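Long-range contacts in protein SCO1, mitochondrial (Saccharomyces cerevisiae, PDB 2B7J), which is required for accumulation of cytochrome c oxidase subunits 1 and 2 and is thought to act in mitochondrial copper transport or copper insertion into the enzyme: residues 46-51 with 84-89; 79-84 with 104-109. All blocks are in the same frame, centred on the assembly; numbering follows the deposited sequence.

Contact 1. Residues 46-51 with 84-89; sequences IYFGFS and ITCDPA. With CU (copper (II) ion), chain E.
C86 SG meets F48 at the edge of its ring, near the ring plane and 5.2 Å from the centroid, while the same sulfur binds copper at 2.2 Å. With SG anti to its carbonyl carbon (chi1 -65°), the sulfur is placed beside F48, and F48 CB lies 3.9 Å from C86 SG. The F48 ring also runs alongside I84, its CE1 3.6 Å from I84 CG2; on the same side of the sheet I46 CG2 touches I84 CD1. C121 and H144 also bind copper ions together with C86.

The frame beneath is a parallel strand pair. I84 N donates to Y47 O at 2.9 Å, and G49 N to I84 O at 3.2 Å. Beyond the strand ends the pairing fades into a weak bond from C86 N to G49 O, bent to 124°. T85 OG1 then accepts from D87 N in an ST turn and is also bonded to D91, while F50 CB rests on D87 CB and the D87 carboxylate pairs with R90. C86 is thus flanked by an aromatic ring and steadied by a weak bond at its own N and by the ST turn around it, which probably helps to place SG beside the bound copper.

Contact 2. Residues 79-84 with 104-109; sequences LQPLFI and HPSILG
Two backbone hydrogen bonds, both nearly straight at hydrogen, join P81 and F83 to L108. L108 N donates to P81 O at 3.0 Å, and F83 N donates to L108 O at 2.9 Å. L82 pairs with L108 and F83 with G109 in parallel register. CA-H...O contacts accompany these bonds; the shortest runs from G109 CA to F83 O at 3.0 Å, and the CA atoms of F83 and G109 are 4.3 Å apart, consistent with the absence of a side chain on G109.

The apolar contacts centre on I107, whose two branches part. CG1, anti to the carbonyl carbon (chi1 -52°), lies 4.1 Å from P81 CB, while CG2 packs against F83 CB at 3.9 Å. I107 also touches L61 of helix 56-75, and P81 rests on L68 of the same helix, so this side of the sheet is covered by that helix. On the other side, L82 CD2 approaches L108 CB more loosely.

At the turn before the strand S106 OG touches the P81 ring, 3.4 Å from both P81 CG and P81 CD. Cutting P81 back to an alanine here would remove CG and CD and is likely to leave a gap beside S106 OG and I107 CG1. Within the turn itself, a type I turn from H104 to I107, S106 N is bonded to H104 ND1. Without an amide hydrogen of its own, P81 can only accept in this pairing; the return bond comes from F83 N two residues on, and the two branches of I107 pack against the same two residues.

In the fold
Strand 80-85 is shared by both contacts: contact 1 pairs its end with strand 44-49, contact 2 pairs its earlier part with strand 108-111, and I84 belongs to both. The contacts lie about 12 Å apart between centres. Y47 N lies 2.9 Å from L82 O, a probable hydrogen bond, and the F83 ring packs against strand 44-49, with F83 CZ 3.5 Å from G49 C. Two successive beta-alpha-beta units, through helices 56-75 and 93-99, thus supply the three adjacent parallel strands at the centre of the sheet in this thioredoxin-like domain. A bound copper ion lies at the contact 1 end, about 9 Å from the F83 side chain between nearest atoms; that side chain is about 5 Å, nearest atoms again, from that of C57, a copper ligand by similarity.

Contact 1. Residues 46-51 with 84-89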
loop_
_atom_site.group_PDB
_atom_site.type_symbol
_atom_site.label_atom_id
_atom_site.label_comp_id
_atom_site.label_asym_id
_atom_site.label_seq_id
_atom_site.Cartn_x
_atom_site.Cartn_y
_atom_site.Cartn_z
ATOM N N ILE A 46 -0.605 1.574 -0.662
ATOM C CA ILE A 46 0.554 0.912 -0.089
ATOM C C ILE A 46 0.703 1.152 1.413
ATOM O O ILE A 46 0.418 2.247 1.908
ATOM C CB ILE A 46 1.834 1.392 -0.809
ATOM C CG1 ILE A 46 1.688 1.157 -2.311
ATOM C CG2 ILE A 46 3.049 0.672 -0.269
ATOM C CD1 ILE A 46 2.789 1.748 -3.143
ATOM N N TYR A 47 1.146 0.118 2.126
ATOM C CA TYR A 47 1.371 0.192 3.565
ATOM C C TYR A 47 2.700 -0.478 3.941
ATOM O O TYR A 47 2.992 -1.591 3.495
ATOM C CB TYR A 47 0.233 -0.485 4.320
ATOM C CG TYR A 47 0.394 -0.394 5.825
ATOM C CD1 TYR A 47 0.399 0.846 6.476
ATOM C CD2 TYR A 47 0.558 -1.539 6.598
ATOM C CE1 TYR A 47 0.562 0.936 7.857
ATOM C CE2 TYR A 47 0.725 -1.462 7.975
ATOM C CZ TYR A 47 0.722 -0.222 8.602
ATOM O OH TYR A 47 0.846 -0.163 9.977
ATOM N N PHE A 48 3.504 0.207 4.751
ATOM C CA PHE A 48 4.793 -0.317 5.200
ATOM C C PHE A 48 4.664 -0.821 6.633
ATOM O O PHE A 48 3.913 -0.260 7.431
ATOM C CB PHE A 48 5.870 0.771 5.150
ATOM C CG PHE A 48 6.356 1.092 3.766
ATOM C CD1 PHE A 48 7.467 0.438 3.233
ATOM C CD2 PHE A 48 5.709 2.051 2.992
ATOM C CE1 PHE A 48 7.930 0.737 1.951
ATOM C CE2 PHE A 48 6.163 2.360 1.701
ATOM C CZ PHE A 48 7.276 1.702 1.181
ATOM N N GLY A 49 5.396 -1.887 6.948
ATOM C CA GLY A 49 5.363 -2.462 8.279
ATOM C C GLY A 49 6.117 -3.773 8.266
ATOM O O GLY A 49 6.867 -4.046 7.328
ATOM N N PHE A 50 5.939 -4.585 9.304
ATOM C CA PHE A 50 6.609 -5.880 9.371
ATOM C C PHE A 50 5.773 -6.830 10.222
ATOM O O PHE A 50 4.975 -6.385 11.057
ATOM C CB PHE A 50 8.065 -5.741 9.893
ATOM C CG PHE A 50 8.191 -5.073 11.235
ATOM C CD1 PHE A 50 8.626 -5.797 12.349
ATOM C CD2 PHE A 50 7.874 -3.722 11.394
ATOM C CE1 PHE A 50 8.741 -5.184 13.604
ATOM C CE2 PHE A 50 7.986 -3.097 12.648
ATOM C CZ PHE A 50 8.418 -3.827 13.753
ATOM N N SER A 51 5.932 -8.134 9.985
ATOM C CA SER A 51 5.145 -9.146 10.692
ATOM C C SER A 51 5.342 -9.150 12.188
ATOM O O SER A 51 4.444 -9.552 12.918
ATOM C CB SER A 51 5.422 -10.552 10.137
ATOM O OG SER A 51 6.696 -11.023 10.532
ATOM N N ILE A 84 4.312 -3.754 1.996
ATOM C CA ILE A 84 5.756 -3.863 1.858
ATOM C C ILE A 84 6.394 -3.989 3.237
ATOM O O ILE A 84 6.101 -3.223 4.147
ATOM C CB ILE A 84 6.294 -2.628 1.108
ATOM C CG1 ILE A 84 5.596 -2.540 -0.250
ATOM C CG2 ILE A 84 7.809 -2.711 0.950
ATOM C CD1 ILE A 84 6.019 -1.376 -1.086
ATOM N N THR A 85 7.249 -4.987 3.402
ATOM C CA THR A 85 7.892 -5.189 4.684
ATOM C C THR A 85 9.084 -4.257 4.795
ATOM O O THR A 85 9.586 -3.762 3.785
ATOM C CB THR A 85 8.381 -6.632 4.851
ATOM O OG1 THR A 85 9.011 -6.773 6.133
ATOM C CG2 THR A 85 9.378 -6.986 3.744
ATOM N N CYS A 86 9.521 -4.015 6.027
ATOM C CA CYS A 86 10.664 -3.150 6.297
ATOM C C CYS A 86 11.739 -3.992 6.946
ATOM O O CYS A 86 12.867 -3.549 7.126
ATOM C CB CYS A 86 10.271 -2.017 7.245
ATOM S SG CYS A 86 9.060 -0.880 6.552
ATOM N N ASP A 87 11.370 -5.219 7.291
ATOM C CA ASP A 87 12.280 -6.155 7.924
ATOM C C ASP A 87 12.519 -7.331 6.982
ATOM O O ASP A 87 11.995 -8.424 7.184
ATOM C CB ASP A 87 11.690 -6.633 9.254
ATOM C CG ASP A 87 12.537 -7.696 9.919
ATOM O OD1 ASP A 87 13.740 -7.794 9.575
ATOM O OD2 ASP A 87 12.001 -8.422 10.793
ATOM N N PRO A 88 13.319 -7.108 5.930
ATOM C CA PRO A 88 13.660 -8.112 4.923
ATOM C C PRO A 88 14.440 -9.286 5.495
ATOM O O PRO A 88 14.577 -10.321 4.847
ATOM C CB PRO A 88 14.488 -7.316 3.928
ATOM C CG PRO A 88 15.212 -6.362 4.820
ATOM C CD PRO A 88 14.082 -5.871 5.692
ATOM N N ALA A 89 14.957 -9.121 6.707
ATOM C CA ALA A 89 15.724 -10.182 7.334
ATOM C C ALA A 89 14.843 -11.359 7.740
ATOM O O ALA A 89 15.222 -12.519 7.537
ATOM C CB ALA A 89 16.475 -9.642 8.549
HETATM CU CU CU E . 10.709 0.371 5.683
#

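Contact 2. Residues 79-84 with 104-109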
loop_
_atom_site.group_PDB
_atom_site.type_symbol
_atom_site.label_atom_id
_atom_site.label_comp_id
_atom_site.label_asym_id
_atom_site.label_seq_id
_atom_site.Cartn_x
_atom_site.Cartn_y
_atom_site.Cartn_z
ATOM N N LEU A 79 -9.294 -1.559 -5.324
ATOM C CA LEU A 79 -7.931 -1.086 -5.209
ATOM C C LEU A 79 -6.937 -2.242 -5.235
ATOM O O LEU A 79 -7.322 -3.412 -5.132
ATOM C CB LEU A 79 -7.757 -0.303 -3.894
ATOM C CG LEU A 79 -8.588 0.967 -3.661
ATOM C CD1 LEU A 79 -8.218 1.577 -2.313
ATOM C CD2 LEU A 79 -8.335 1.967 -4.779
ATOM N N GLN A 80 -5.660 -1.899 -5.393
ATOM C CA GLN A 80 -4.585 -2.876 -5.368
ATOM C C GLN A 80 -3.853 -2.624 -4.048
ATOM O O GLN A 80 -2.986 -1.757 -3.967
ATOM C CB GLN A 80 -3.615 -2.666 -6.522
ATOM C CG GLN A 80 -2.522 -3.717 -6.529
ATOM C CD GLN A 80 -1.460 -3.467 -7.565
ATOM O OE1 GLN A 80 -0.774 -4.393 -7.998
ATOM N NE2 GLN A 80 -1.302 -2.212 -7.962
ATOM N N PRO A 81 -4.209 -3.367 -2.990
ATOM C CA PRO A 81 -3.557 -3.177 -1.689
ATOM C C PRO A 81 -2.223 -3.903 -1.587
ATOM O O PRO A 81 -2.160 -5.116 -1.790
ATOM C CB PRO A 81 -4.598 -3.705 -0.710
ATOM C CG PRO A 81 -5.220 -4.839 -1.488
ATOM C CD PRO A 81 -5.373 -4.268 -2.883
ATOM N N LEU A 82 -1.170 -3.151 -1.257
ATOM C CA LEU A 82 0.185 -3.688 -1.146
ATOM C C LEU A 82 0.793 -3.492 0.244
ATOM O O LEU A 82 0.737 -2.399 0.807
ATOM C CB LEU A 82 1.094 -3.006 -2.177
ATOM C CG LEU A 82 0.753 -3.130 -3.666
ATOM C CD1 LEU A 82 1.549 -2.109 -4.472
ATOM C CD2 LEU A 82 1.058 -4.553 -4.144
ATOM N N PHE A 83 1.379 -4.553 0.784
ATOM C CA PHE A 83 2.021 -4.493 2.085
ATOM C C PHE A 83 3.506 -4.805 1.927
ATOM O O PHE A 83 3.912 -5.961 1.751
ATOM C CB PHE A 83 1.392 -5.489 3.067
ATOM C CG PHE A 83 2.000 -5.436 4.446
ATOM C CD1 PHE A 83 2.622 -6.547 4.995
ATOM C CD2 PHE A 83 1.977 -4.255 5.186
ATOM C CE1 PHE A 83 3.216 -6.481 6.266
ATOM C CE2 PHE A 83 2.566 -4.181 6.453
ATOM C CZ PHE A 83 3.185 -5.295 6.991
ATOM N N ILE A 84 4.312 -3.754 1.996
ATOM C CA ILE A 84 5.756 -3.863 1.858
ATOM C C ILE A 84 6.394 -3.989 3.237
ATOM O O ILE A 84 6.101 -3.223 4.147
ATOM C CB ILE A 84 6.294 -2.628 1.108
ATOM C CG1 ILE A 84 5.596 -2.540 -0.250
ATOM C CG2 ILE A 84 7.809 -2.711 0.950
ATOM C CD1 ILE A 84 6.019 -1.376 -1.086
ATOM N N HIS A 104 -7.272 -9.121 5.081
ATOM C CA HIS A 104 -8.000 -9.150 3.819
ATOM C C HIS A 104 -7.195 -9.913 2.774
ATOM O O HIS A 104 -5.997 -9.679 2.616
ATOM C CB HIS A 104 -8.284 -7.718 3.354
ATOM C CG HIS A 104 -9.414 -7.610 2.375
ATOM N ND1 HIS A 104 -9.291 -7.967 1.049
ATOM C CD2 HIS A 104 -10.690 -7.188 2.533
ATOM C CE1 HIS A 104 -10.442 -7.768 0.432
ATOM N NE2 HIS A 104 -11.307 -7.296 1.310
ATOM N N PRO A 105 -7.851 -10.830 2.038
ATOM C CA PRO A 105 -7.243 -11.669 0.994
ATOM C C PRO A 105 -6.682 -10.864 -0.163
ATOM O O PRO A 105 -5.743 -11.287 -0.829
ATOM C CB PRO A 105 -8.402 -12.552 0.526
ATOM C CG PRO A 105 -9.436 -12.435 1.633
ATOM C CD PRO A 105 -9.312 -11.018 2.060
ATOM N N SER A 106 -7.279 -9.704 -0.401
ATOM C CA SER A 106 -6.863 -8.841 -1.492
ATOM C C SER A 106 -5.439 -8.318 -1.331
ATOM O O SER A 106 -4.739 -8.105 -2.325
ATOM C CB SER A 106 -7.838 -7.670 -1.614
ATOM O OG SER A 106 -7.562 -6.893 -2.763
ATOM N N ILE A 107 -5.017 -8.123 -0.083
ATOM C CA ILE A 107 -3.680 -7.607 0.222
ATOM C C ILE A 107 -2.536 -8.521 -0.205
ATOM O O ILE A 107 -2.506 -9.710 0.115
ATOM C CB ILE A 107 -3.506 -7.335 1.738
ATOM C CG1 ILE A 107 -4.654 -6.464 2.256
ATOM C CG2 ILE A 107 -2.158 -6.683 1.983
ATOM C CD1 ILE A 107 -4.615 -6.209 3.752
ATOM N N LEU A 108 -1.579 -7.944 -0.917
ATOM C CA LEU A 108 -0.422 -8.686 -1.390
ATOM C C LEU A 108 0.850 -8.122 -0.752
ATOM O O LEU A 108 1.165 -6.944 -0.918
ATOM C CB LEU A 108 -0.324 -8.590 -2.921
ATOM C CG LEU A 108 0.874 -9.307 -3.556
ATOM C CD1 LEU A 108 0.667 -10.805 -3.386
ATOM C CD2 LEU A 108 1.007 -8.961 -5.027
ATOM N N GLY A 109 1.572 -8.961 -0.016
ATOM C CA GLY A 109 2.796 -8.510 0.615
ATOM C C GLY A 109 3.987 -8.533 -0.328
ATOM O O GLY A 109 4.170 -9.483 -1.086
#